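Local coordinates for cytochrome P450 113A1 (Saccharopolyspora erythraea, PDB 2JJP), which hydroxylates erythromycin D at C-12 of its macrolactone ring to give erythromycin C, as a heme-dependent cytochrome P450 monooxygenase of erythromycin biosynthesis, at residues 71-76 and 87-92; 292-297 and 309-314; 167-172 and 187-192. The protein carries 2 engineered substitutions. One frame throughout, in Å; residues are numbered along the deposited sequence. Where two conformers were deposited one is given.

Interaction 1 (71-76 and 87-92); sequences SDPTRV and IHEIDP. With KLN (1-acetyl-4-(4-{[(2S,4R)-2-(2,4-dichlorophenyl)-2-(1H-imidazol-1-ylmethyl)-1,3-dioxolan-4-yl]methoxy}phenyl)piperazine), chain C.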
loop_
_atom_site.group_PDB
_atom_site.type_symbol
_atom_site.label_atom_id
_atom_site.label_comp_id
_atom_site.label_asym_id
_atom_site.label_seq_id
_atom_site.Cartn_x
_atom_site.Cartn_y
_atom_site.Cartn_z
ATOM N N SER A 71 -14.811 -6.979 6.316
ATOM C CA SER A 71 -14.070 -5.805 5.852
ATOM C C SER A 71 -14.942 -4.543 5.824
ATOM O O SER A 71 -14.468 -3.468 5.461
ATOM C CB SER A 71 -13.495 -6.046 4.458
ATOM O OG SER A 71 -12.416 -6.962 4.530
ATOM N N ASP A 72 -16.209 -4.683 6.185
ATOM C CA ASP A 72 -17.101 -3.540 6.264
ATOM C C ASP A 72 -16.956 -2.904 7.649
ATOM O O ASP A 72 -17.444 -3.463 8.618
ATOM C CB ASP A 72 -18.561 -3.967 6.008
ATOM C CG ASP A 72 -19.546 -2.808 6.122
ATOM O OD1 ASP A 72 -20.761 -3.002 5.980
ATOM O OD2 ASP A 72 -19.091 -1.684 6.365
ATOM N N PRO A 73 -16.307 -1.725 7.750
ATOM C CA PRO A 73 -16.171 -1.119 9.075
ATOM C C PRO A 73 -17.554 -0.685 9.589
ATOM O O PRO A 73 -17.891 -0.913 10.762
ATOM C CB PRO A 73 -15.291 0.110 8.818
ATOM C CG PRO A 73 -14.740 -0.063 7.434
ATOM C CD PRO A 73 -15.748 -0.856 6.699
ATOM N N THR A 74 -18.355 -0.125 8.679
ATOM C CA THR A 74 -19.713 0.379 8.950
ATOM C C THR A 74 -20.735 -0.707 9.386
ATOM O O THR A 74 -21.946 -0.434 9.507
ATOM C CB THR A 74 -20.273 1.128 7.706
ATOM O OG1 THR A 74 -21.151 0.260 6.969
ATOM C CG2 THR A 74 -19.134 1.628 6.804
ATOM N N ARG A 75 -20.242 -1.931 9.604
ATOM C CA ARG A 75 -21.069 -3.055 10.056
ATOM C C ARG A 75 -21.763 -2.724 11.394
ATOM O O ARG A 75 -22.947 -3.053 11.601
ATOM C CB ARG A 75 -20.215 -4.331 10.153
ATOM C CG ARG A 75 -20.908 -5.488 10.797
ATOM C CD ARG A 75 -20.706 -6.770 10.038
ATOM N NE ARG A 75 -21.926 -7.573 10.097
ATOM C CZ ARG A 75 -22.187 -8.637 9.333
ATOM N NH1 ARG A 75 -21.304 -9.070 8.439
ATOM N NH2 ARG A 75 -23.342 -9.280 9.464
ATOM N N VAL A 76 -21.018 -2.041 12.271
ATOM C CA VAL A 76 -21.478 -1.715 13.615
ATOM C C VAL A 76 -22.319 -0.435 13.649
ATOM O O VAL A 76 -23.405 -0.413 14.236
ATOM C CB VAL A 76 -20.299 -1.652 14.643
ATOM C CG1 VAL A 76 -19.640 -3.021 14.789
ATOM C CG2 VAL A 76 -19.254 -0.593 14.258
ATOM N N ILE A 87 -14.454 -1.611 -3.052
ATOM C CA ILE A 87 -14.315 -3.048 -3.090
ATOM C C ILE A 87 -13.601 -3.676 -1.856
ATOM O O ILE A 87 -13.825 -4.841 -1.517
ATOM C CB ILE A 87 -13.691 -3.444 -4.467
ATOM C CG1 ILE A 87 -13.835 -4.927 -4.754
ATOM C CG2 ILE A 87 -12.248 -2.903 -4.598
ATOM C CD1 ILE A 87 -13.239 -5.316 -6.108
ATOM N N HIS A 88 -12.783 -2.885 -1.175
ATOM C CA HIS A 88 -12.066 -3.325 0.013
ATOM C C HIS A 88 -12.904 -3.199 1.303
ATOM O O HIS A 88 -12.465 -3.537 2.395
ATOM C CB HIS A 88 -10.766 -2.532 0.136
ATOM C CG HIS A 88 -10.938 -1.133 0.639
ATOM N ND1 HIS A 88 -11.465 -0.112 -0.128
ATOM C CD2 HIS A 88 -10.602 -0.571 1.824
ATOM C CE1 HIS A 88 -11.455 1.008 0.565
ATOM N NE2 HIS A 88 -10.940 0.758 1.753
ATOM N N GLU A 89 -14.109 -2.690 1.164
ATOM C CA GLU A 89 -14.952 -2.453 2.311
ATOM C C GLU A 89 -16.253 -3.189 2.151
ATOM O O GLU A 89 -17.249 -2.820 2.794
ATOM C CB GLU A 89 -15.225 -0.971 2.452
ATOM C CG GLU A 89 -14.262 -0.248 3.340
ATOM C CD GLU A 89 -14.620 1.236 3.468
ATOM O OE1 GLU A 89 -15.323 1.783 2.582
ATOM O OE2 GLU A 89 -14.180 1.865 4.459
ATOM N N ILE A 90 -16.234 -4.239 1.320
ATOM C CA ILE A 90 -17.420 -4.973 0.919
ATOM C C ILE A 90 -17.160 -6.488 0.982
ATOM O O ILE A 90 -16.156 -6.965 0.443
ATOM C CB ILE A 90 -17.861 -4.558 -0.539
ATOM C CG1 ILE A 90 -18.427 -3.119 -0.538
ATOM C CG2 ILE A 90 -18.876 -5.554 -1.158
ATOM C CD1 ILE A 90 -18.439 -2.451 -1.932
ATOM N N ASP A 91 -18.066 -7.226 1.630
ATOM C CA ASP A 91 -17.924 -8.644 1.772
ATOM C C ASP A 91 -18.643 -9.436 0.684
ATOM O O ASP A 91 -19.476 -8.899 -0.066
ATOM C CB ASP A 91 -18.446 -9.105 3.153
ATOM C CG ASP A 91 -17.724 -8.446 4.313
ATOM O OD1 ASP A 91 -16.584 -7.983 4.161
ATOM O OD2 ASP A 91 -18.317 -8.399 5.395
ATOM N N PRO A 92 -18.302 -10.722 0.569
ATOM C CA PRO A 92 -19.186 -11.649 -0.124
ATOM C C PRO A 92 -20.695 -11.499 0.262
ATOM O O PRO A 92 -21.038 -11.122 1.385
ATOM C CB PRO A 92 -18.615 -13.007 0.271
ATOM C CG PRO A 92 -17.125 -12.736 0.300
ATOM C CD PRO A 92 -17.066 -11.388 1.021
HETATM N N1 KLN C . -4.117 0.277 -0.371
HETATM C C1 KLN C . -3.622 -0.935 -0.680
HETATM N N2 KLN C . -3.527 -1.056 -2.015
HETATM C C2 KLN C . -3.981 0.089 -2.562
HETATM C C3 KLN C . -4.347 0.927 -1.519
HETATM C C4 KLN C . -4.410 0.763 0.966
HETATM C C5 KLN C . -5.756 0.141 1.351
HETATM O O1 KLN C . -6.311 0.778 2.485
HETATM C C6 KLN C . -7.119 -0.198 3.139
HETATM C C7 KLN C . -6.526 -1.527 2.728
HETATM O O2 KLN C . -5.585 -1.219 1.707
HETATM C C8 KLN C . -6.764 0.141 0.243
HETATM C C9 KLN C . -7.344 1.321 -0.204
HETATM C C10 KLN C . -8.269 1.281 -1.238
HETATM C C11 KLN C . -8.613 0.045 -1.789
HETATM C C12 KLN C . -8.031 -1.125 -1.327
HETATM C C13 KLN C . -7.104 -1.083 -0.310
HETATM CL CL1 KLN C . -9.801 -0.087 -3.090
HETATM C C14 KLN C . -7.046 -0.086 4.651
HETATM O O3 KLN C . -5.765 0.244 5.182
HETATM C C15 KLN C . -5.762 0.543 6.515
HETATM C C16 KLN C . -5.106 -0.285 7.407
HETATM C C17 KLN C . -5.113 0.003 8.771
HETATM C C18 KLN C . -5.773 1.123 9.277
HETATM C C19 KLN C . -6.455 1.956 8.372
HETATM C C20 KLN C . -6.448 1.668 7.002
HETATM N N3 KLN C . -5.781 1.376 10.684
HETATM C C21 KLN C . -4.613 0.766 11.350
HETATM C C22 KLN C . -4.085 1.642 12.481
HETATM N N4 KLN C . -5.169 2.227 13.293
HETATM C C23 KLN C . -6.160 2.970 12.494
HETATM C C24 KLN C . -5.882 2.810 11.004
HETATM C C25 KLN C . -4.595 3.096 14.276
HETATM O O4 KLN C . -3.854 4.026 13.953
HETATM C C26 KLN C . -4.914 2.857 15.725
HETATM CL CL2 KLN C . -6.886 2.861 0.539
HETATM O O HOH W 1 -10.775 -5.658 2.633
#
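Ser71 and Asp91 are tied together inside the B-C loop of the cytochrome P450 fold, the irregular chain that leads from strand 69-70 to helix 94-105 beside the heme pocket. The backbone N of Ser71 donates to Asp91 OD1 at 3.0 Å, with an angle of 161° at the hydrogen. OD1 receives it on its syn lone pair, on the side of OD2. The other oxygen, OD2, is hydrogen-bonded to Ser70 OG, so the two oxygens hold the end of strand 69-70 and the first loop residue.

Glu89 can be followed from CB to its tip along Ser71 and Pro73. Its CB lies 4.0 Å from Ser71 O. Its CG packs against Pro73 CD at 3.7 Å, and also lies over one face of the His88 ring, near the rim. CD stays near the same proline CD. At the tip, OE2 reaches Pro73 CG at 3.6 Å. The chain is extended beyond CG, and the Glu89 and Pro73 side chains cross at about a right angle. The backbones are close as well: the CA-H of Glu89 points at Ser71 O.

The opposite face of the His88 ring takes the dichlorophenyl ring of the bound ketoconazole (KLN), with KLN C11 3.3 Å from His88 ND1. With CG between its backbone N and carbonyl carbon (chi1 77°), the His88 ring stands between Glu89 CG and the ligand. His88 and Glu89 both belong to the substrate-binding site. On the side of the Ser71 hydroxyl, a water lies 2.8 Å from Ser71 OG and 2.7 Å from His88 O and bridges the two.

Interaction 2 (292-297 and 309-314); sequences QRTTTK and DVMVNT. With KLN (1-acetyl-4-(4-{[(2S,4R)-2-(2,4-dichlorophenyl)-2-(1H-imidazol-1-ylmethyl)-1,3-dioxolan-4-yl]methoxy}phenyl)piperazine), chain C.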
loop_
_atom_site.group_PDB
_atom_site.type_symbol
_atom_site.label_atom_id
_atom_site.label_comp_id
_atom_site.label_asym_id
_atom_site.label_seq_id
_atom_site.Cartn_x
_atom_site.Cartn_y
_atom_site.Cartn_z
ATOM N N GLN A 292 -7.364 -4.193 8.743
ATOM C CA GLN A 292 -8.421 -4.108 9.753
ATOM C C GLN A 292 -9.644 -4.911 9.343
ATOM O O GLN A 292 -10.041 -4.891 8.161
ATOM C CB GLN A 292 -8.880 -2.675 9.926
ATOM C CG GLN A 292 -7.862 -1.674 10.481
ATOM C CD GLN A 292 -8.549 -0.357 10.896
ATOM O OE1 GLN A 292 -8.155 0.277 11.879
ATOM N NE2 GLN A 292 -9.596 0.038 10.160
ATOM N N ARG A 293 -10.245 -5.581 10.335
ATOM C CA ARG A 293 -11.475 -6.365 10.144
ATOM C C ARG A 293 -12.410 -6.109 11.313
ATOM O O ARG A 293 -11.987 -5.557 12.305
ATOM C CB ARG A 293 -11.186 -7.863 10.034
ATOM C CG ARG A 293 -10.187 -8.264 8.917
ATOM C CD ARG A 293 -10.885 -8.145 7.570
ATOM N NE ARG A 293 -10.178 -8.672 6.398
ATOM C CZ ARG A 293 -9.371 -7.927 5.645
ATOM N NH1 ARG A 293 -9.144 -6.655 5.965
ATOM N NH2 ARG A 293 -8.805 -8.427 4.576
ATOM N N THR A 294 -13.675 -6.525 11.186
ATOM C CA THR A 294 -14.687 -6.406 12.251
ATOM C C THR A 294 -15.327 -7.775 12.451
ATOM O O THR A 294 -15.731 -8.406 11.461
ATOM C CB THR A 294 -15.758 -5.351 11.856
ATOM O OG1 THR A 294 -15.142 -4.048 11.826
ATOM C CG2 THR A 294 -16.842 -5.311 12.860
ATOM N N THR A 295 -15.399 -8.262 13.700
ATOM C CA THR A 295 -15.991 -9.599 13.965
ATOM C C THR A 295 -17.509 -9.517 13.741
ATOM O O THR A 295 -18.130 -8.554 14.136
ATOM C CB THR A 295 -15.681 -10.141 15.394
ATOM O OG1 THR A 295 -16.020 -9.165 16.401
ATOM C CG2 THR A 295 -14.178 -10.461 15.519
ATOM N N THR A 296 -18.093 -10.518 13.089
ATOM C CA THR A 296 -19.518 -10.505 12.809
ATOM C C THR A 296 -20.204 -11.404 13.865
ATOM O O THR A 296 -21.447 -11.558 13.910
ATOM C CB THR A 296 -19.788 -11.146 11.459
ATOM O OG1 THR A 296 -19.421 -12.507 11.558
ATOM C CG2 THR A 296 -18.942 -10.515 10.353
ATOM N N LYS A 297 -19.365 -12.004 14.706
ATOM C CA LYS A 297 -19.813 -12.962 15.689
ATOM C C LYS A 297 -18.697 -13.251 16.673
ATOM O O LYS A 297 -17.514 -13.052 16.352
ATOM C CB LYS A 297 -20.294 -14.230 15.004
ATOM C CG LYS A 297 -19.282 -14.986 14.137
ATOM C CD LYS A 297 -20.026 -16.160 13.504
ATOM C CE LYS A 297 -19.103 -17.336 13.289
ATOM N NZ LYS A 297 -18.614 -17.889 14.596
ATOM N N ASP A 309 -18.644 -7.946 16.923
ATOM C CA ASP A 309 -18.847 -6.521 16.635
ATOM C C ASP A 309 -17.746 -5.611 17.091
ATOM O O ASP A 309 -18.003 -4.458 17.331
ATOM C CB ASP A 309 -20.165 -6.042 17.240
ATOM C CG ASP A 309 -21.370 -6.759 16.644
ATOM O OD1 ASP A 309 -21.403 -6.867 15.401
ATOM O OD2 ASP A 309 -22.257 -7.238 17.407
ATOM N N VAL A 310 -16.520 -6.146 17.217
ATOM C CA VAL A 310 -15.343 -5.372 17.602
ATOM C C VAL A 310 -14.307 -5.326 16.442
ATOM O O VAL A 310 -14.371 -6.150 15.521
ATOM C CB VAL A 310 -14.695 -5.883 18.924
ATOM C CG1 VAL A 310 -15.666 -5.713 20.136
ATOM C CG2 VAL A 310 -14.169 -7.302 18.790
ATOM N N MET A 311 -13.390 -4.351 16.480
ATOM C CA MET A 311 -12.421 -4.246 15.425
ATOM C C MET A 311 -11.198 -5.103 15.713
ATOM O O MET A 311 -10.827 -5.329 16.851
ATOM C CB MET A 311 -12.031 -2.823 15.118
ATOM C CG MET A 311 -13.125 -2.023 14.467
ATOM S SD MET A 311 -12.598 -0.316 14.573
ATOM C CE MET A 311 -13.862 0.384 15.639
ATOM N N VAL A 312 -10.647 -5.651 14.652
ATOM C CA VAL A 312 -9.456 -6.539 14.738
ATOM C C VAL A 312 -8.342 -6.058 13.763
ATOM O O VAL A 312 -8.565 -5.934 12.566
ATOM C CB VAL A 312 -9.865 -7.990 14.477
ATOM C CG1 VAL A 312 -8.629 -8.956 14.446
ATOM C CG2 VAL A 312 -10.877 -8.439 15.543
ATOM N N ASN A 313 -7.161 -5.778 14.286
ATOM C CA ASN A 313 -6.051 -5.348 13.450
ATOM C C ASN A 313 -5.119 -6.484 13.229
ATOM O O ASN A 313 -4.639 -7.087 14.205
ATOM C CB ASN A 313 -5.271 -4.232 14.123
ATOM C CG ASN A 313 -6.025 -2.948 14.127
ATOM O OD1 ASN A 313 -5.531 -1.921 14.586
ATOM N ND2 ASN A 313 -7.249 -2.986 13.591
ATOM N N THR A 314 -4.836 -6.780 11.967
ATOM C CA THR A 314 -3.880 -7.857 11.673
ATOM C C THR A 314 -2.554 -7.272 11.278
ATOM O O THR A 314 -2.456 -6.615 10.224
ATOM C CB THR A 314 -4.343 -8.746 10.537
ATOM O OG1 THR A 314 -4.658 -7.914 9.413
ATOM C CG2 THR A 314 -5.572 -9.479 10.967
HETATM N N1 KLN C . -4.117 0.277 -0.371
HETATM C C1 KLN C . -3.622 -0.935 -0.680
HETATM N N2 KLN C . -3.527 -1.056 -2.015
HETATM C C2 KLN C . -3.981 0.089 -2.562
HETATM C C3 KLN C . -4.347 0.927 -1.519
HETATM C C4 KLN C . -4.410 0.763 0.966
HETATM C C5 KLN C . -5.756 0.141 1.351
HETATM O O1 KLN C . -6.311 0.778 2.485
HETATM C C6 KLN C . -7.119 -0.198 3.139
HETATM C C7 KLN C . -6.526 -1.527 2.728
HETATM O O2 KLN C . -5.585 -1.219 1.707
HETATM C C8 KLN C . -6.764 0.141 0.243
HETATM C C9 KLN C . -7.344 1.321 -0.204
HETATM C C10 KLN C . -8.269 1.281 -1.238
HETATM C C11 KLN C . -8.613 0.045 -1.789
HETATM C C12 KLN C . -8.031 -1.125 -1.327
HETATM C C13 KLN C . -7.104 -1.083 -0.310
HETATM CL CL1 KLN C . -9.801 -0.087 -3.090
HETATM C C14 KLN C . -7.046 -0.086 4.651
HETATM O O3 KLN C . -5.765 0.244 5.182
HETATM C C15 KLN C . -5.762 0.543 6.515
HETATM C C16 KLN C . -5.106 -0.285 7.407
HETATM C C17 KLN C . -5.113 0.003 8.771
HETATM C C18 KLN C . -5.773 1.123 9.277
HETATM C C19 KLN C . -6.455 1.956 8.372
HETATM C C20 KLN C . -6.448 1.668 7.002
HETATM N N3 KLN C . -5.781 1.376 10.684
HETATM C C21 KLN C . -4.613 0.766 11.350
HETATM C C22 KLN C . -4.085 1.642 12.481
HETATM N N4 KLN C . -5.169 2.227 13.293
HETATM C C23 KLN C . -6.160 2.970 12.494
HETATM C C24 KLN C . -5.882 2.810 11.004
HETATM C C25 KLN C . -4.595 3.096 14.276
HETATM O O4 KLN C . -3.854 4.026 13.953
HETATM C C26 KLN C . -4.914 2.857 15.725
HETATM CL CL2 KLN C . -6.886 2.861 0.539
#
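Two groups grip Thr295 OG1: it accepts the backbone N-H of Val310 at 3.2 Å, almost straight at 172°, and it donates to Pro307 O. The hydroxyl lies between the backbone N and carbonyl carbon of its own residue (chi1 52°), which turns it to the opposing chain. Its methyl, CG2, meets Val312 CG2 at 3.9 Å, and the two side chains cross at about a right angle.

Arg293 and Val312 form the hydrogen-bonded pair. Val312 N donates to Arg293 O at 2.7 Å, and Arg293 N returns a bond to Val312 O. The Arg293 chain bends at CG and leaves the strands. NH2 donates a hydrogen bond to heme O1A, while NH1 donates one to Gln292 O from above that carbonyl's plane.

Gln292 and Asn313 lie side by side and point the same way, their amide planes 28° apart. Gln292 CG packs 3.4 Å from Asn313 ND2, a buried nitrogen with no polar partner in the model. Gln292 OE1 lies 2.9 Å from N3 of the bound ketoconazole (KLN).

These antiparallel strands belong to the mixed beta sheet of the P450 fold, where they bring a heme-binding arginine and a substrate-binding glutamine to the pocket.

Interaction 3 (167-172 and 187-192); sequences GALVDI and ADVLNP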
loop_
_atom_site.group_PDB
_atom_site.type_symbol
_atom_site.label_atom_id
_atom_site.label_comp_id
_atom_site.label_asym_id
_atom_site.label_seq_id
_atom_site.Cartn_x
_atom_site.Cartn_y
_atom_site.Cartn_z
ATOM N N GLY A 167 -1.854 13.070 1.754
ATOM C CA GLY A 167 -1.185 13.361 3.019
ATOM C C GLY A 167 -2.172 13.688 4.129
ATOM O O GLY A 167 -2.057 13.162 5.226
ATOM N N ALA A 168 -3.149 14.546 3.836
ATOM C CA ALA A 168 -4.264 14.822 4.753
ATOM C C ALA A 168 -4.982 13.545 5.159
ATOM O O ALA A 168 -5.385 13.392 6.300
ATOM C CB ALA A 168 -5.257 15.793 4.118
ATOM N N LEU A 169 -5.141 12.637 4.206
ATOM C CA LEU A 169 -5.813 11.367 4.434
ATOM C C LEU A 169 -5.047 10.524 5.460
ATOM O O LEU A 169 -5.642 10.056 6.424
ATOM C CB LEU A 169 -5.983 10.624 3.095
ATOM C CG LEU A 169 -7.129 9.647 2.792
ATOM C CD1 LEU A 169 -6.945 8.296 3.523
ATOM C CD2 LEU A 169 -8.511 10.248 3.061
ATOM N N VAL A 170 -3.735 10.361 5.253
ATOM C CA VAL A 170 -2.853 9.537 6.109
ATOM C C VAL A 170 -2.496 10.262 7.405
ATOM O O VAL A 170 -2.079 9.649 8.395
ATOM C CB VAL A 170 -1.570 9.085 5.334
ATOM C CG1 VAL A 170 -0.356 8.999 6.237
ATOM C CG2 VAL A 170 -1.813 7.756 4.613
ATOM N N ASP A 171 -2.689 11.577 7.387
ATOM C CA ASP A 171 -2.429 12.405 8.548
ATOM C C ASP A 171 -3.708 12.713 9.332
ATOM O O ASP A 171 -3.744 13.647 10.146
ATOM C CB ASP A 171 -1.748 13.696 8.122
ATOM C CG ASP A 171 -1.020 14.343 9.252
ATOM O OD1 ASP A 171 0.069 13.837 9.617
ATOM O OD2 ASP A 171 -1.552 15.344 9.790
ATOM N N ILE A 172 -4.743 11.904 9.105
ATOM C CA ILE A 172 -6.059 12.162 9.672
ATOM C C ILE A 172 -5.995 12.261 11.191
ATOM O O ILE A 172 -5.245 11.530 11.849
ATOM C CB ILE A 172 -7.127 11.130 9.192
ATOM C CG1 ILE A 172 -8.526 11.757 9.146
ATOM C CG2 ILE A 172 -7.100 9.845 10.020
ATOM C CD1 ILE A 172 -8.815 12.496 7.856
ATOM N N ALA A 187 -14.500 11.113 4.761
ATOM C CA ALA A 187 -15.417 11.564 3.714
ATOM C C ALA A 187 -15.123 13.030 3.345
ATOM O O ALA A 187 -15.091 13.368 2.180
ATOM C CB ALA A 187 -16.883 11.376 4.126
ATOM N N ASP A 188 -14.803 13.861 4.327
ATOM C CA ASP A 188 -14.428 15.245 4.052
ATOM C C ASP A 188 -13.327 15.425 3.012
ATOM O O ASP A 188 -13.451 16.272 2.144
ATOM C CB ASP A 188 -14.017 15.917 5.341
ATOM C CG ASP A 188 -13.824 17.414 5.181
ATOM O OD1 ASP A 188 -12.711 17.863 5.538
ATOM O OD2 ASP A 188 -14.755 18.105 4.668
ATOM N N VAL A 189 -12.265 14.619 3.099
ATOM C CA VAL A 189 -11.158 14.608 2.137
ATOM C C VAL A 189 -11.527 14.009 0.733
ATOM O O VAL A 189 -11.234 14.603 -0.311
ATOM C CB VAL A 189 -9.943 13.836 2.723
ATOM C CG1 VAL A 189 -8.828 13.703 1.678
ATOM C CG2 VAL A 189 -9.390 14.515 3.989
ATOM N N LEU A 190 -12.201 12.866 0.728
ATOM C CA LEU A 190 -12.436 12.107 -0.492
ATOM C C LEU A 190 -13.547 12.590 -1.386
ATOM O O LEU A 190 -13.523 12.312 -2.596
ATOM C CB LEU A 190 -12.716 10.645 -0.151
ATOM C CG LEU A 190 -11.417 10.018 0.351
ATOM C CD1 LEU A 190 -11.619 8.598 0.808
ATOM C CD2 LEU A 190 -10.412 10.116 -0.751
ATOM N N ASN A 191 -14.554 13.213 -0.783
ATOM C CA ASN A 191 -15.756 13.686 -1.473
ATOM C C ASN A 191 -15.537 14.636 -2.671
ATOM O O ASN A 191 -16.200 14.476 -3.705
ATOM C CB ASN A 191 -16.711 14.283 -0.413
ATOM C CG ASN A 191 -18.091 14.655 -0.944
ATOM O OD1 ASN A 191 -18.225 15.285 -1.995
ATOM N ND2 ASN A 191 -19.128 14.333 -0.159
ATOM N N PRO A 192 -14.644 15.637 -2.531
ATOM C CA PRO A 192 -14.317 16.449 -3.692
ATOM C C PRO A 192 -13.647 15.693 -4.834
ATOM O O PRO A 192 -13.917 15.956 -6.014
ATOM C CB PRO A 192 -13.383 17.520 -3.122
ATOM C CG PRO A 192 -12.989 17.043 -1.786
ATOM C CD PRO A 192 -14.001 16.132 -1.303
#
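Leu169 and Val189 meet where the F and G helices of the P450 fold pack together, the pair that spans the substrate pocket in this family. Helix 164-170 ends here, and helix 181-206 passes alongside. The contact is wholly apolar, with no hydrogen bond between the segments.

The two central side chains cross obliquely. Leu169 has CG anti to its backbone N (chi1 -151°), and its CD2 branch extends to the second helix. This methyl makes the closest contacts of the leucine. It lies 3.7 Å from Val189 CG1 and also meets Leu190. It therefore fits between two neighbouring side chains of one helix turn. The CB of Val189 is directed toward segment 167-172, and its two methyls divide the work. CG1, anti to the backbone N (chi1 175°), meets the leucine. CG2 lies 4.3 Å from Ala168 CB and 4.4 Å from Ile172 CD1, both looser contacts.

Ile172 follows the helix end, where Asp171 is the first residue to leave helical angles. Its side chain also packs on Leu182, Arg185 and Ile186, one to two turns earlier on the second helix. The side chain of Leu169 comes within about 6 Å of the bound ketoconazole (nearest atoms), which places the contact close to the pocket without touching the ligand. Leu190 approaches from the other flank, touches Thr236 and Leu240 of helix 228-259, and so links this pair to the long central helix of the fold. On that flank Leu169 CD2 lies 4.0 Å from Leu190 CG.

Overall arrangement
Along the chain the order is interaction 1, interaction 3, interaction 2. Interactions 1 and 2 are neighbours, their centres 10 Å apart. The loop of 71-76 follows edge strand 69-70, which pairs with strand 290-295. The two contacts meet directly, as where Val76 CG1 lies 3.3 Å from Asp309 O, and both touch the bound ketoconazole. Interaction 3 stands apart on helices 164-170 and 181-206. Its centre is 19 Å from that of interaction 1 and 23 Å from that of interaction 2, and it touches neither. Loop, sheet and helix pair thus lie around the ligand pocket on the heme, interactions 1 and 2 touching the ligand and interaction 3 close by.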